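PDB 2QGM: succinoglycan biosynthesis protein from Bacillus cereus ATCC 14579, which probably acts as a hydrolase of the erythromycin esterase (Ere-like) family, though its name points to succinoglycan biosynthesis. Local coordinates for residues A[85-88]-A[89-93]; A[183-186]-A[187-190]; A[195-198]-A[199-203]; A[290-293]-A[294-298]; A[324-327]-A[328-332]. One frame throughout, in Å; residues are numbered along the deposited sequence.

Contact 1: residues A[85-88]-A[89-93]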
loop_
_atom_site.group_PDB
_atom_site.type_symbol
_atom_site.label_atom_id
_atom_site.label_comp_id
_atom_site.label_asym_id
_atom_site.label_seq_id
_atom_site.Cartn_x
_atom_site.Cartn_y
_atom_site.Cartn_z
ATOM N N GLY A 85 0.891 -8.361 9.692
ATOM C CA GLY A 85 0.061 -9.083 10.642
ATOM C C GLY A 85 -0.022 -8.545 12.060
ATOM O O GLY A 85 -0.174 -9.324 13.003
ATOM N N SER A 86 0.073 -7.229 12.216
ATOM C CA SER A 86 -0.015 -6.599 13.532
ATOM C C SER A 86 -1.387 -5.950 13.698
ATOM O O SER A 86 -1.720 -5.003 12.995
ATOM C CB SER A 86 1.081 -5.540 13.684
ATOM O OG SER A 86 2.366 -6.141 13.630
ATOM N N SER A 87 -2.182 -6.454 14.637
ATOM C CA SER A 87 -3.527 -5.920 14.854
ATOM C C SER A 87 -3.593 -4.408 15.026
ATOM O O SER A 87 -4.297 -3.722 14.280
ATOM C CB SER A 87 -4.192 -6.585 16.064
ATOM O OG SER A 87 -5.488 -6.055 16.282
ATOM N N GLU A 88 -2.869 -3.888 16.012
ATOM C CA GLU A 88 -2.874 -2.454 16.292
ATOM C C GLU A 88 -2.381 -1.593 15.145
ATOM O O GLU A 88 -2.783 -0.437 15.032
ATOM C CB GLU A 88 -2.049 -2.154 17.544
ATOM C CG GLU A 88 -2.517 -2.890 18.787
ATOM C CD GLU A 88 -1.964 -4.300 18.886
ATOM O OE1 GLU A 88 -1.325 -4.767 17.916
ATOM O OE2 GLU A 88 -2.165 -4.944 19.940
ATOM N N ILE A 89 -1.498 -2.133 14.309
ATOM C CA ILE A 89 -1.029 -1.349 13.172
ATOM C C ILE A 89 -2.172 -1.200 12.156
ATOM O O ILE A 89 -2.437 -0.098 11.690
ATOM C CB ILE A 89 0.213 -1.983 12.522
ATOM C CG1 ILE A 89 1.376 -1.920 13.515
ATOM C CG2 ILE A 89 0.576 -1.243 11.235
ATOM C CD1 ILE A 89 2.709 -2.401 12.975
ATOM N N PHE A 90 -2.858 -2.296 11.831
ATOM C CA PHE A 90 -3.976 -2.212 10.895
ATOM C C PHE A 90 -5.065 -1.271 11.428
ATOM O O PHE A 90 -5.592 -0.432 10.691
ATOM C CB PHE A 90 -4.615 -3.587 10.637
ATOM C CG PHE A 90 -3.764 -4.522 9.815
ATOM C CD1 PHE A 90 -2.936 -4.036 8.809
ATOM C CD2 PHE A 90 -3.829 -5.899 10.019
ATOM C CE1 PHE A 90 -2.187 -4.905 8.019
ATOM C CE2 PHE A 90 -3.085 -6.777 9.235
ATOM C CZ PHE A 90 -2.261 -6.277 8.230
ATOM N N THR A 91 -5.412 -1.410 12.705
ATOM C CA THR A 91 -6.451 -0.573 13.293
ATOM C C THR A 91 -6.027 0.893 13.366
ATOM O O THR A 91 -6.836 1.781 13.109
ATOM C CB THR A 91 -6.839 -1.080 14.696
ATOM O OG1 THR A 91 -7.399 -2.392 14.578
ATOM C CG2 THR A 91 -7.872 -0.157 15.333
HETATM N N MSE A 92 -4.767 1.150 13.707
HETATM C CA MSE A 92 -4.296 2.529 13.778
HETATM C C MSE A 92 -4.293 3.142 12.377
HETATM O O MSE A 92 -4.549 4.329 12.214
HETATM C CB MSE A 92 -2.893 2.598 14.389
HETATM C CG MSE A 92 -2.258 4.000 14.427
HETATM SE SE MSE A 92 -3.195 5.221 15.618
HETATM C CE MSE A 92 -4.021 6.392 14.349
ATOM N N LYS A 93 -4.001 2.336 11.362
ATOM C CA LYS A 93 -4.012 2.835 9.999
ATOM C C LYS A 93 -5.436 3.190 9.588
ATOM O O LYS A 93 -5.654 4.136 8.849
ATOM C CB LYS A 93 -3.409 1.809 9.036
ATOM C CG LYS A 93 -1.897 1.745 9.129
ATOM C CD LYS A 93 -1.278 0.741 8.174
ATOM C CE LYS A 93 -1.449 1.163 6.734
ATOM N NZ LYS A 93 -0.777 0.185 5.841
HETATM O O HOH W 1 -6.415 -3.502 16.949
#
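Ser86 O takes two backbone N-H groups of the first helical turn: Phe90 N at 3.2 Å in a nearly straight bond (170°), and Ile89 N in a weak, strongly bent one. Ser86 is the N-cap residue of helix 87-104, yet its own side chain makes no capping bond; OG turns instead to Thr83. Its CB rests on the end of Ile89, 3.6 Å from Ile89 CD1. With chi1 at -71°, Phe90 CG sits beside its own backbone N, which sends the ring back toward the start of the helix. There Phe90 CZ comes 4.1 Å from Gly85 N, and Ser86 O approaches the ring obliquely. One residue further along, Thr91 N bonds to Ser87 O at 3.0 Å. The hydroxyls of the same two residues are joined through a water, 2.8 Å from Ser87 OG, to which it donates, and 2.8 Å from Thr91 OG1. Ser87 OG also bonds Glu144 of helix 143-157, and Glu88 reaches Ser440, just after strand 432-439. Ser86 O, Ser87 OG and the Glu88 carboxylate thus find main-chain, water or neighbouring side-chain partners, consistent with a helix start held without a side-chain cap.

Contact 2: residues A[183-186]-A[187-190]; sequences VIDY and VRLH
With CG anti to the backbone N (chi1 -176°) and a bend at chi3, the Arg188 side chain runs outward and then doubles back, laying its guanidinium beside Asp185. Tyr186 starts out the same way, CG opposite its N, and its ring meets that of His190 one turn on. Both pairs lie on the last two turns of helix 177-190, joined by i to i+3 and i to i+4 side-chain contacts. Asp185 and Arg188 point the same way and form a salt bridge, with Arg188 NH2 2.7 Å from Asp185 OD1. Its N-H is poorly aimed, so the hydrogen bond within it is weak; the carboxylate and guanidinium planes stand 60° apart. One face of the guanidinium lies over Asp185 CA, and Ile184 CG2 comes within 3.8 Å of Arg188 NH1.

The Tyr186 and His190 rings are near parallel, at 30°, but slid so far that they barely overlap. The nearer approach over the face is a CH-pi contact, His190 CB standing 4.1 Å from the Tyr186 ring centroid. On the buried flank, Val183 and Val187 meet loosely beside Leu237, and Ile184 faces Val198 of helix 195-203. Helical bonds run alongside, Arg188 N to Ile184 O and His190 N to Tyr186 O, the second joining the two ring residues themselves. Beyond the rings, His190 NE2 makes a weak hydrogen bond to Glu252. Where the two rings come nearest, His190 CD2 lies 3.4 Å from Tyr186 CE1.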
loop_
_atom_site.group_PDB
_atom_site.type_symbol
_atom_site.label_atom_id
_atom_site.label_comp_id
_atom_site.label_asym_id
_atom_site.label_seq_id
_atom_site.Cartn_x
_atom_site.Cartn_y
_atom_site.Cartn_z
ATOM N N VAL A 183 -13.744 -5.044 -19.072
ATOM C CA VAL A 183 -13.405 -4.505 -20.391
ATOM C C VAL A 183 -14.376 -5.000 -21.454
ATOM O O VAL A 183 -14.957 -4.209 -22.192
ATOM C CB VAL A 183 -11.981 -4.928 -20.849
ATOM C CG1 VAL A 183 -11.679 -4.314 -22.214
ATOM C CG2 VAL A 183 -10.938 -4.491 -19.829
ATOM N N ILE A 184 -14.536 -6.317 -21.532
ATOM C CA ILE A 184 -15.422 -6.928 -22.516
ATOM C C ILE A 184 -16.848 -6.382 -22.447
ATOM O O ILE A 184 -17.444 -6.056 -23.477
ATOM C CB ILE A 184 -15.493 -8.465 -22.338
ATOM C CG1 ILE A 184 -14.118 -9.094 -22.559
ATOM C CG2 ILE A 184 -16.487 -9.054 -23.337
ATOM C CD1 ILE A 184 -13.592 -8.955 -23.969
ATOM N N ASP A 185 -17.394 -6.307 -21.237
ATOM C CA ASP A 185 -18.750 -5.807 -21.041
ATOM C C ASP A 185 -18.895 -4.403 -21.603
ATOM O O ASP A 185 -19.878 -4.095 -22.274
ATOM C CB ASP A 185 -19.112 -5.802 -19.557
ATOM C CG ASP A 185 -19.296 -7.193 -18.999
ATOM O OD1 ASP A 185 -19.340 -8.148 -19.801
ATOM O OD2 ASP A 185 -19.406 -7.335 -17.768
ATOM N N TYR A 186 -17.916 -3.549 -21.329
ATOM C CA TYR A 186 -17.963 -2.184 -21.830
ATOM C C TYR A 186 -17.989 -2.162 -23.355
ATOM O O TYR A 186 -18.795 -1.453 -23.957
ATOM C CB TYR A 186 -16.757 -1.385 -21.335
ATOM C CG TYR A 186 -16.622 -0.051 -22.033
ATOM C CD1 TYR A 186 -17.459 1.012 -21.707
ATOM C CD2 TYR A 186 -15.697 0.129 -23.057
ATOM C CE1 TYR A 186 -17.382 2.222 -22.379
ATOM C CE2 TYR A 186 -15.610 1.335 -23.744
ATOM C CZ TYR A 186 -16.457 2.378 -23.402
ATOM O OH TYR A 186 -16.387 3.573 -24.083
ATOM N N VAL A 187 -17.104 -2.938 -23.974
ATOM C CA VAL A 187 -17.023 -3.011 -25.428
ATOM C C VAL A 187 -18.312 -3.541 -26.052
ATOM O O VAL A 187 -18.785 -3.014 -27.055
ATOM C CB VAL A 187 -15.853 -3.912 -25.871
ATOM C CG1 VAL A 187 -15.860 -4.081 -27.391
ATOM C CG2 VAL A 187 -14.538 -3.304 -25.413
ATOM N N ARG A 188 -18.880 -4.584 -25.455
ATOM C CA ARG A 188 -20.110 -5.180 -25.975
ATOM C C ARG A 188 -21.273 -4.188 -25.972
ATOM O O ARG A 188 -22.146 -4.234 -26.839
ATOM C CB ARG A 188 -20.487 -6.410 -25.145
ATOM C CG ARG A 188 -21.705 -7.168 -25.663
ATOM C CD ARG A 188 -21.907 -8.474 -24.907
ATOM N NE ARG A 188 -22.075 -8.248 -23.475
ATOM C CZ ARG A 188 -21.288 -8.761 -22.534
ATOM N NH1 ARG A 188 -20.263 -9.540 -22.863
ATOM N NH2 ARG A 188 -21.526 -8.490 -21.260
ATOM N N LEU A 189 -21.269 -3.287 -24.998
ATOM C CA LEU A 189 -22.328 -2.301 -24.858
ATOM C C LEU A 189 -22.093 -1.008 -25.629
ATOM O O LEU A 189 -22.987 -0.513 -26.323
ATOM C CB LEU A 189 -22.523 -1.984 -23.373
ATOM C CG LEU A 189 -23.479 -0.879 -22.919
ATOM C CD1 LEU A 189 -24.881 -1.121 -23.452
ATOM C CD2 LEU A 189 -23.489 -0.850 -21.401
ATOM N N HIS A 190 -20.883 -0.472 -25.525
ATOM C CA HIS A 190 -20.559 0.796 -26.172
ATOM C C HIS A 190 -19.779 0.749 -27.477
ATOM O O HIS A 190 -19.958 1.627 -28.316
ATOM C CB HIS A 190 -19.831 1.690 -25.167
ATOM C CG HIS A 190 -20.683 2.094 -24.003
ATOM N ND1 HIS A 190 -21.635 3.087 -24.086
ATOM C CD2 HIS A 190 -20.743 1.617 -22.737
ATOM C CE1 HIS A 190 -22.245 3.208 -22.919
ATOM N NE2 HIS A 190 -21.723 2.329 -22.084
#

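Contact 3: residues A[195-198]-A[199-203]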
loop_
_atom_site.group_PDB
_atom_site.type_symbol
_atom_site.label_atom_id
_atom_site.label_comp_id
_atom_site.label_asym_id
_atom_site.label_seq_id
_atom_site.Cartn_x
_atom_site.Cartn_y
_atom_site.Cartn_z
ATOM N N LEU A 195 -15.987 -5.811 -30.417
ATOM C CA LEU A 195 -16.190 -6.975 -29.565
ATOM C C LEU A 195 -15.466 -8.223 -30.057
ATOM O O LEU A 195 -14.766 -8.888 -29.291
ATOM C CB LEU A 195 -17.683 -7.266 -29.434
ATOM C CG LEU A 195 -18.100 -8.409 -28.509
ATOM C CD1 LEU A 195 -17.484 -8.244 -27.124
ATOM C CD2 LEU A 195 -19.618 -8.415 -28.423
ATOM N N ALA A 196 -15.633 -8.538 -31.335
ATOM C CA ALA A 196 -14.988 -9.709 -31.914
ATOM C C ALA A 196 -13.483 -9.672 -31.697
ATOM O O ALA A 196 -12.889 -10.639 -31.223
ATOM C CB ALA A 196 -15.295 -9.786 -33.409
ATOM N N GLU A 197 -12.871 -8.546 -32.049
ATOM C CA GLU A 197 -11.433 -8.394 -31.916
ATOM C C GLU A 197 -10.961 -8.424 -30.469
ATOM O O GLU A 197 -9.950 -9.050 -30.156
ATOM C CB GLU A 197 -10.981 -7.096 -32.590
ATOM C CG GLU A 197 -9.501 -6.793 -32.433
ATOM C CD GLU A 197 -9.037 -5.686 -33.360
ATOM O OE1 GLU A 197 -9.872 -4.834 -33.731
ATOM O OE2 GLU A 197 -7.837 -5.658 -33.708
ATOM N N VAL A 198 -11.688 -7.749 -29.584
ATOM C CA VAL A 198 -11.293 -7.725 -28.185
ATOM C C VAL A 198 -11.346 -9.116 -27.557
ATOM O O VAL A 198 -10.393 -9.545 -26.911
ATOM C CB VAL A 198 -12.176 -6.760 -27.362
ATOM C CG1 VAL A 198 -11.761 -6.792 -25.894
ATOM C CG2 VAL A 198 -12.042 -5.345 -27.909
ATOM N N GLU A 199 -12.457 -9.820 -27.750
ATOM C CA GLU A 199 -12.608 -11.158 -27.186
ATOM C C GLU A 199 -11.542 -12.110 -27.714
ATOM O O GLU A 199 -11.043 -12.968 -26.986
ATOM C CB GLU A 199 -14.000 -11.708 -27.487
ATOM C CG GLU A 199 -15.092 -10.965 -26.735
ATOM C CD GLU A 199 -16.441 -11.623 -26.880
ATOM O OE1 GLU A 199 -17.010 -11.591 -27.999
ATOM O OE2 GLU A 199 -16.940 -12.164 -25.869
ATOM N N GLU A 200 -11.191 -11.947 -28.985
ATOM C CA GLU A 200 -10.170 -12.784 -29.600
ATOM C C GLU A 200 -8.824 -12.535 -28.925
ATOM O O GLU A 200 -8.092 -13.473 -28.615
ATOM C CB GLU A 200 -10.055 -12.476 -31.093
ATOM C CG GLU A 200 -8.946 -13.243 -31.787
ATOM C CD GLU A 200 -9.222 -14.731 -31.854
ATOM O OE1 GLU A 200 -10.159 -15.124 -32.578
ATOM O OE2 GLU A 200 -8.518 -15.502 -31.166
ATOM N N ASN A 201 -8.497 -11.269 -28.691
ATOM C CA ASN A 201 -7.226 -10.936 -28.061
ATOM C C ASN A 201 -7.090 -11.375 -26.612
ATOM O O ASN A 201 -5.976 -11.587 -26.141
ATOM C CB ASN A 201 -6.957 -9.433 -28.148
ATOM C CG ASN A 201 -6.473 -9.013 -29.516
ATOM O OD1 ASN A 201 -7.248 -8.543 -30.350
ATOM N ND2 ASN A 201 -5.183 -9.201 -29.764
ATOM N N TYR A 202 -8.213 -11.513 -25.911
ATOM C CA TYR A 202 -8.204 -11.916 -24.498
ATOM C C TYR A 202 -8.504 -13.383 -24.190
ATOM O O TYR A 202 -8.204 -13.848 -23.087
ATOM C CB TYR A 202 -9.214 -11.102 -23.689
ATOM C CG TYR A 202 -8.851 -9.662 -23.401
ATOM C CD1 TYR A 202 -7.532 -9.204 -23.471
ATOM C CD2 TYR A 202 -9.833 -8.767 -22.997
ATOM C CE1 TYR A 202 -7.210 -7.880 -23.135
ATOM C CE2 TYR A 202 -9.528 -7.457 -22.662
ATOM C CZ TYR A 202 -8.220 -7.018 -22.729
ATOM O OH TYR A 202 -7.959 -5.717 -22.363
ATOM N N LYS A 203 -9.094 -14.106 -25.139
ATOM C CA LYS A 203 -9.470 -15.502 -24.912
ATOM C C LYS A 203 -8.422 -16.415 -24.280
ATOM O O LYS A 203 -8.660 -16.985 -23.220
ATOM C CB LYS A 203 -9.977 -16.144 -26.215
ATOM C CG LYS A 203 -10.554 -17.549 -26.019
ATOM C CD LYS A 203 -11.089 -18.153 -27.317
ATOM C CE LYS A 203 -11.613 -19.566 -27.086
ATOM N NZ LYS A 203 -12.114 -20.219 -28.332
#
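Val198 and Tyr202 form the close-packed flank, their side chains alongside one another and pointing the same way. Val198 CG1 meets Tyr202 CE2 at 4.0 Å, while Val198 O approaches the ring obliquely and accepts Tyr202 N at 3.1 Å. Chi1 of Tyr202 (-73°) places CG beside its own N and leans the ring back along the helix, alongside the valine. Val233 of helix 220-236 touches both residues, and Phe180 of helix 177-190 meets the tyrosine ring edge-to-face.

Helix 195-203 is amphipathic in this way: its apolar side is wedged among helices 177-190, 220-236 and 253-269, and its acidic side is turned outward. On a flank between the two, Leu195 and Glu199 cross at a slant. The carboxylate is drawn back along the leucine, so that Glu199 OE1 lies 3.4 Å from Leu195 CG and Glu199 CD 3.5 Å from Leu195 CD1. This is contact through van der Waals forces, with Ile184 of helix 177-190 touching the aliphatic part of Glu199.

The looser side carries Ala196 and Glu200, both exposed. Little beyond the backbone joins them: Glu200 N bonds to Ala196 O at 3.1 Å, and Glu200 CB lies 3.4 Å from the same oxygen. Past CB the Glu200 chain bends at chi2 (68°), and its carboxylate leads away from residues 195-198.

Contact 4: residues A[290-293]-A[294-298]; sequences AMWA and QETFG
Trp292 O accepts two bonds from Thr296, one from its hydroxyl OG1 at 2.7 Å and one from its amide N at 3.0 Å, which arrive from opposite faces of the carbonyl plane. Thr296 OG1 reaches the oxygen because chi1 of -56° folds it beside its own backbone N, back toward the preceding turn. The same hydroxyl oxygen lies over one face of the indole, 3.1 Å from Trp292 NE1, but the angle rules out a bond between them. Past the threonine, Phe297 turns an edge toward the face of the six-membered ring of Trp292: the pair is offset edge-to-face, planes at 85°, with Phe297 CE2 3.7 Å from Trp292 CH2. Thr296 CG2 lies over the centre of the phenyl ring. These three side chains occupy the C-terminal end of helix 276-297, where Phe297 N still bonds to Ala293 O and Gly298 leaves the helix with positive phi (71°). Further out, Trp255 of helix 253-269 meets both rings, standing edge-to-face with Trp292. On the sheet side, Ala293 rests on Ile168 of strand 166-171. Gln294 bonds through OE1 to Thr301 and through NE2 to Gly299 O, tying the helix end to the start of strand 301-304.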
loop_
_atom_site.group_PDB
_atom_site.type_symbol
_atom_site.label_atom_id
_atom_site.label_comp_id
_atom_site.label_asym_id
_atom_site.label_seq_id
_atom_site.Cartn_x
_atom_site.Cartn_y
_atom_site.Cartn_z
ATOM N N ALA A 290 -1.363 4.501 -8.605
ATOM C CA ALA A 290 -1.663 5.488 -7.570
ATOM C C ALA A 290 -1.884 6.870 -8.191
ATOM O O ALA A 290 -2.823 7.586 -7.827
ATOM C CB ALA A 290 -0.537 5.541 -6.570
HETATM N N MSE A 291 -1.011 7.239 -9.127
HETATM C CA MSE A 291 -1.117 8.523 -9.803
HETATM C C MSE A 291 -2.292 8.549 -10.764
HETATM O O MSE A 291 -2.892 9.595 -10.979
HETATM C CB MSE A 291 0.201 8.845 -10.513
HETATM C CG MSE A 291 1.280 9.191 -9.492
HETATM SE SE MSE A 291 3.016 9.669 -10.195
HETATM C CE MSE A 291 2.514 11.252 -11.193
ATOM N N TRP A 292 -2.635 7.400 -11.337
ATOM C CA TRP A 292 -3.775 7.358 -12.238
ATOM C C TRP A 292 -5.033 7.711 -11.436
ATOM O O TRP A 292 -5.914 8.414 -11.915
ATOM C CB TRP A 292 -3.942 5.966 -12.854
ATOM C CG TRP A 292 -5.287 5.776 -13.484
ATOM C CD1 TRP A 292 -5.678 6.171 -14.731
ATOM C CD2 TRP A 292 -6.437 5.194 -12.865
ATOM N NE1 TRP A 292 -7.006 5.870 -14.927
ATOM C CE2 TRP A 292 -7.499 5.269 -13.790
ATOM C CE3 TRP A 292 -6.679 4.615 -11.610
ATOM C CZ2 TRP A 292 -8.785 4.791 -13.506
ATOM C CZ3 TRP A 292 -7.954 4.139 -11.325
ATOM C CH2 TRP A 292 -8.991 4.231 -12.271
ATOM N N ALA A 293 -5.104 7.218 -10.206
ATOM C CA ALA A 293 -6.256 7.477 -9.367
ATOM C C ALA A 293 -6.400 8.967 -9.070
ATOM O O ALA A 293 -7.505 9.519 -9.123
ATOM C CB ALA A 293 -6.144 6.698 -8.067
ATOM N N GLN A 294 -5.283 9.610 -8.753
ATOM C CA GLN A 294 -5.287 11.031 -8.428
ATOM C C GLN A 294 -5.683 11.884 -9.626
ATOM O O GLN A 294 -6.530 12.766 -9.517
ATOM C CB GLN A 294 -3.904 11.463 -7.945
ATOM C CG GLN A 294 -3.780 12.947 -7.641
ATOM C CD GLN A 294 -4.740 13.414 -6.563
ATOM O OE1 GLN A 294 -5.019 12.694 -5.601
ATOM N NE2 GLN A 294 -5.242 14.631 -6.714
ATOM N N GLU A 295 -5.076 11.614 -10.775
ATOM C CA GLU A 295 -5.371 12.406 -11.960
ATOM C C GLU A 295 -6.762 12.171 -12.531
ATOM O O GLU A 295 -7.314 13.039 -13.201
ATOM C CB GLU A 295 -4.328 12.155 -13.050
ATOM C CG GLU A 295 -4.253 10.734 -13.552
ATOM C CD GLU A 295 -3.264 10.568 -14.698
ATOM O OE1 GLU A 295 -3.565 11.031 -15.821
ATOM O OE2 GLU A 295 -2.183 9.987 -14.468
ATOM N N THR A 296 -7.337 11.008 -12.251
ATOM C CA THR A 296 -8.658 10.684 -12.771
ATOM C C THR A 296 -9.808 11.150 -11.894
ATOM O O THR A 296 -10.790 11.704 -12.389
ATOM C CB THR A 296 -8.799 9.167 -12.986
ATOM O OG1 THR A 296 -7.750 8.715 -13.851
ATOM C CG2 THR A 296 -10.148 8.844 -13.623
ATOM N N PHE A 297 -9.676 10.949 -10.591
ATOM C CA PHE A 297 -10.746 11.299 -9.663
ATOM C C PHE A 297 -10.530 12.583 -8.865
ATOM O O PHE A 297 -11.464 13.106 -8.264
ATOM C CB PHE A 297 -10.972 10.118 -8.724
ATOM C CG PHE A 297 -11.357 8.854 -9.446
ATOM C CD1 PHE A 297 -12.568 8.776 -10.136
ATOM C CD2 PHE A 297 -10.500 7.752 -9.466
ATOM C CE1 PHE A 297 -12.922 7.624 -10.835
ATOM C CE2 PHE A 297 -10.845 6.591 -10.165
ATOM C CZ PHE A 297 -12.059 6.524 -10.853
ATOM N N GLY A 298 -9.302 13.094 -8.865
ATOM C CA GLY A 298 -9.017 14.318 -8.138
ATOM C C GLY A 298 -9.044 14.098 -6.642
ATOM O O GLY A 298 -8.931 12.964 -6.184
#

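Contact 5: residues A[324-327]-A[328-332]; sequences AGQF and LKERL
Gln326 and Glu330 run side by side in the same direction, one turn apart, with amide and carboxylate planes turned 79° to each other. Gln326 CG lies 3.9 Å from Glu330 OE2. The glutamine takes chi1 of 74°, the position between backbone N and carbonyl carbon, and this puts its CG over the centre of the neighbouring Phe327 ring. Phe327 also points along with Glu330, its ring 50° from the carboxylate plane; Phe327 CD2 and Glu330 OE2 are 4.0 Å apart, an oblique approach.

Arg331 departs from this pattern. Its chain is extended from CG to NE and passes close by the carbonyl of the residue one turn back, Arg331 CG lying 3.0 Å from Phe327 O. Phe327 CB then sits over one face of the guanidinium. Beneath these side chains the backbone is regular helix, with Arg331 N bonded to Phe327 O at 3.1 Å and Glu330 N to Gln326 O at 3.0 Å.

The charged end of Arg331 is claimed from outside, by a salt bridge to Asp288 on helix 276-297. Phe327 touches Glu283 of that helix, Ala324 packs on Leu286, and Ala324 N bonds to the Glu283 carboxylate. Helix 324-332 thus lies against helix 276-297 and leads on to strand 336-344 of the central mixed sheet.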
loop_
_atom_site.group_PDB
_atom_site.type_symbol
_atom_site.label_atom_id
_atom_site.label_comp_id
_atom_site.label_asym_id
_atom_site.label_seq_id
_atom_site.Cartn_x
_atom_site.Cartn_y
_atom_site.Cartn_z
ATOM N N ALA A 324 7.982 1.269 -5.305
ATOM C CA ALA A 324 7.015 2.264 -5.752
ATOM C C ALA A 324 7.272 3.629 -5.124
ATOM O O ALA A 324 7.247 4.655 -5.805
ATOM C CB ALA A 324 5.600 1.791 -5.417
ATOM N N GLY A 325 7.522 3.624 -3.817
ATOM C CA GLY A 325 7.774 4.849 -3.084
ATOM C C GLY A 325 8.849 5.765 -3.637
ATOM O O GLY A 325 8.705 6.986 -3.572
ATOM N N GLN A 326 9.930 5.212 -4.177
ATOM C CA GLN A 326 10.975 6.078 -4.711
ATOM C C GLN A 326 10.531 6.710 -6.031
ATOM O O GLN A 326 10.926 7.832 -6.345
ATOM C CB GLN A 326 12.285 5.303 -4.882
ATOM C CG GLN A 326 12.331 4.340 -6.027
ATOM C CD GLN A 326 13.513 3.396 -5.920
ATOM O OE1 GLN A 326 14.597 3.778 -5.465
ATOM N NE2 GLN A 326 13.308 2.156 -6.340
ATOM N N PHE A 327 9.702 6.004 -6.797
ATOM C CA PHE A 327 9.204 6.548 -8.054
ATOM C C PHE A 327 8.197 7.659 -7.793
ATOM O O PHE A 327 8.107 8.609 -8.567
ATOM C CB PHE A 327 8.557 5.454 -8.894
ATOM C CG PHE A 327 9.517 4.397 -9.328
ATOM C CD1 PHE A 327 9.292 3.067 -9.006
ATOM C CD2 PHE A 327 10.672 4.737 -10.034
ATOM C CE1 PHE A 327 10.200 2.083 -9.372
ATOM C CE2 PHE A 327 11.595 3.763 -10.409
ATOM C CZ PHE A 327 11.359 2.429 -10.078
ATOM N N LEU A 328 7.428 7.522 -6.715
ATOM C CA LEU A 328 6.455 8.538 -6.355
ATOM C C LEU A 328 7.192 9.773 -5.843
ATOM O O LEU A 328 6.806 10.904 -6.140
ATOM C CB LEU A 328 5.503 8.021 -5.271
ATOM C CG LEU A 328 4.500 6.949 -5.711
ATOM C CD1 LEU A 328 3.817 6.350 -4.483
ATOM C CD2 LEU A 328 3.472 7.569 -6.656
ATOM N N LYS A 329 8.258 9.562 -5.078
ATOM C CA LYS A 329 9.022 10.695 -4.553
ATOM C C LYS A 329 9.690 11.458 -5.701
ATOM O O LYS A 329 9.704 12.688 -5.707
ATOM C CB LYS A 329 10.081 10.218 -3.556
ATOM C CG LYS A 329 10.879 11.353 -2.908
ATOM C CD LYS A 329 9.982 12.271 -2.077
ATOM C CE LYS A 329 10.799 13.344 -1.364
ATOM N NZ LYS A 329 9.938 14.347 -0.666
ATOM N N GLU A 330 10.223 10.723 -6.675
ATOM C CA GLU A 330 10.887 11.328 -7.829
ATOM C C GLU A 330 9.939 12.165 -8.672
ATOM O O GLU A 330 10.230 13.320 -9.018
ATOM C CB GLU A 330 11.491 10.247 -8.730
ATOM C CG GLU A 330 12.678 9.516 -8.135
ATOM C CD GLU A 330 13.101 8.321 -8.973
ATOM O OE1 GLU A 330 13.276 8.478 -10.202
ATOM O OE2 GLU A 330 13.276 7.224 -8.400
ATOM N N ARG A 331 8.807 11.565 -9.020
ATOM C CA ARG A 331 7.798 12.217 -9.842
ATOM C C ARG A 331 7.025 13.308 -9.123
ATOM O O ARG A 331 6.635 14.297 -9.740
ATOM C CB ARG A 331 6.775 11.196 -10.334
ATOM C CG ARG A 331 7.329 10.020 -11.105
ATOM C CD ARG A 331 6.204 9.047 -11.425
ATOM N NE ARG A 331 6.679 7.820 -12.054
ATOM C CZ ARG A 331 5.896 6.782 -12.326
ATOM N NH1 ARG A 331 4.605 6.836 -12.023
ATOM N NH2 ARG A 331 6.398 5.693 -12.896
ATOM N N LEU A 332 6.799 13.123 -7.826
ATOM C CA LEU A 332 5.999 14.072 -7.062
ATOM C C LEU A 332 6.727 15.030 -6.127
ATOM O O LEU A 332 6.166 16.051 -5.738
ATOM C CB LEU A 332 4.941 13.295 -6.275
ATOM C CG LEU A 332 4.047 12.411 -7.152
ATOM C CD1 LEU A 332 3.211 11.509 -6.265
ATOM C CD2 LEU A 332 3.146 13.272 -8.045
#

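All five contacts are local, each along one helix or at its end. Contact 1 is the most buried, at a helix start beside strand 432-439, and is mainly backbone and polar; contacts 2 and 3 lie about 30 Å from the chain's centre and combine an apolar inner side with exposed charged residues. Those two touch, Ile184 CD1 meeting Val198 CG1 at 3.4 Å, since helices 177-190 and 195-203 pack together. Contacts 4 and 5 also meet, Met291, a selenomethionine, lying against Leu328, Arg331 and Leu332. Aromatic rings mark contacts 2 and 4, slid near-parallel in one and edge-to-face in the other. Contact 1 lies across the chain's centre from the other four.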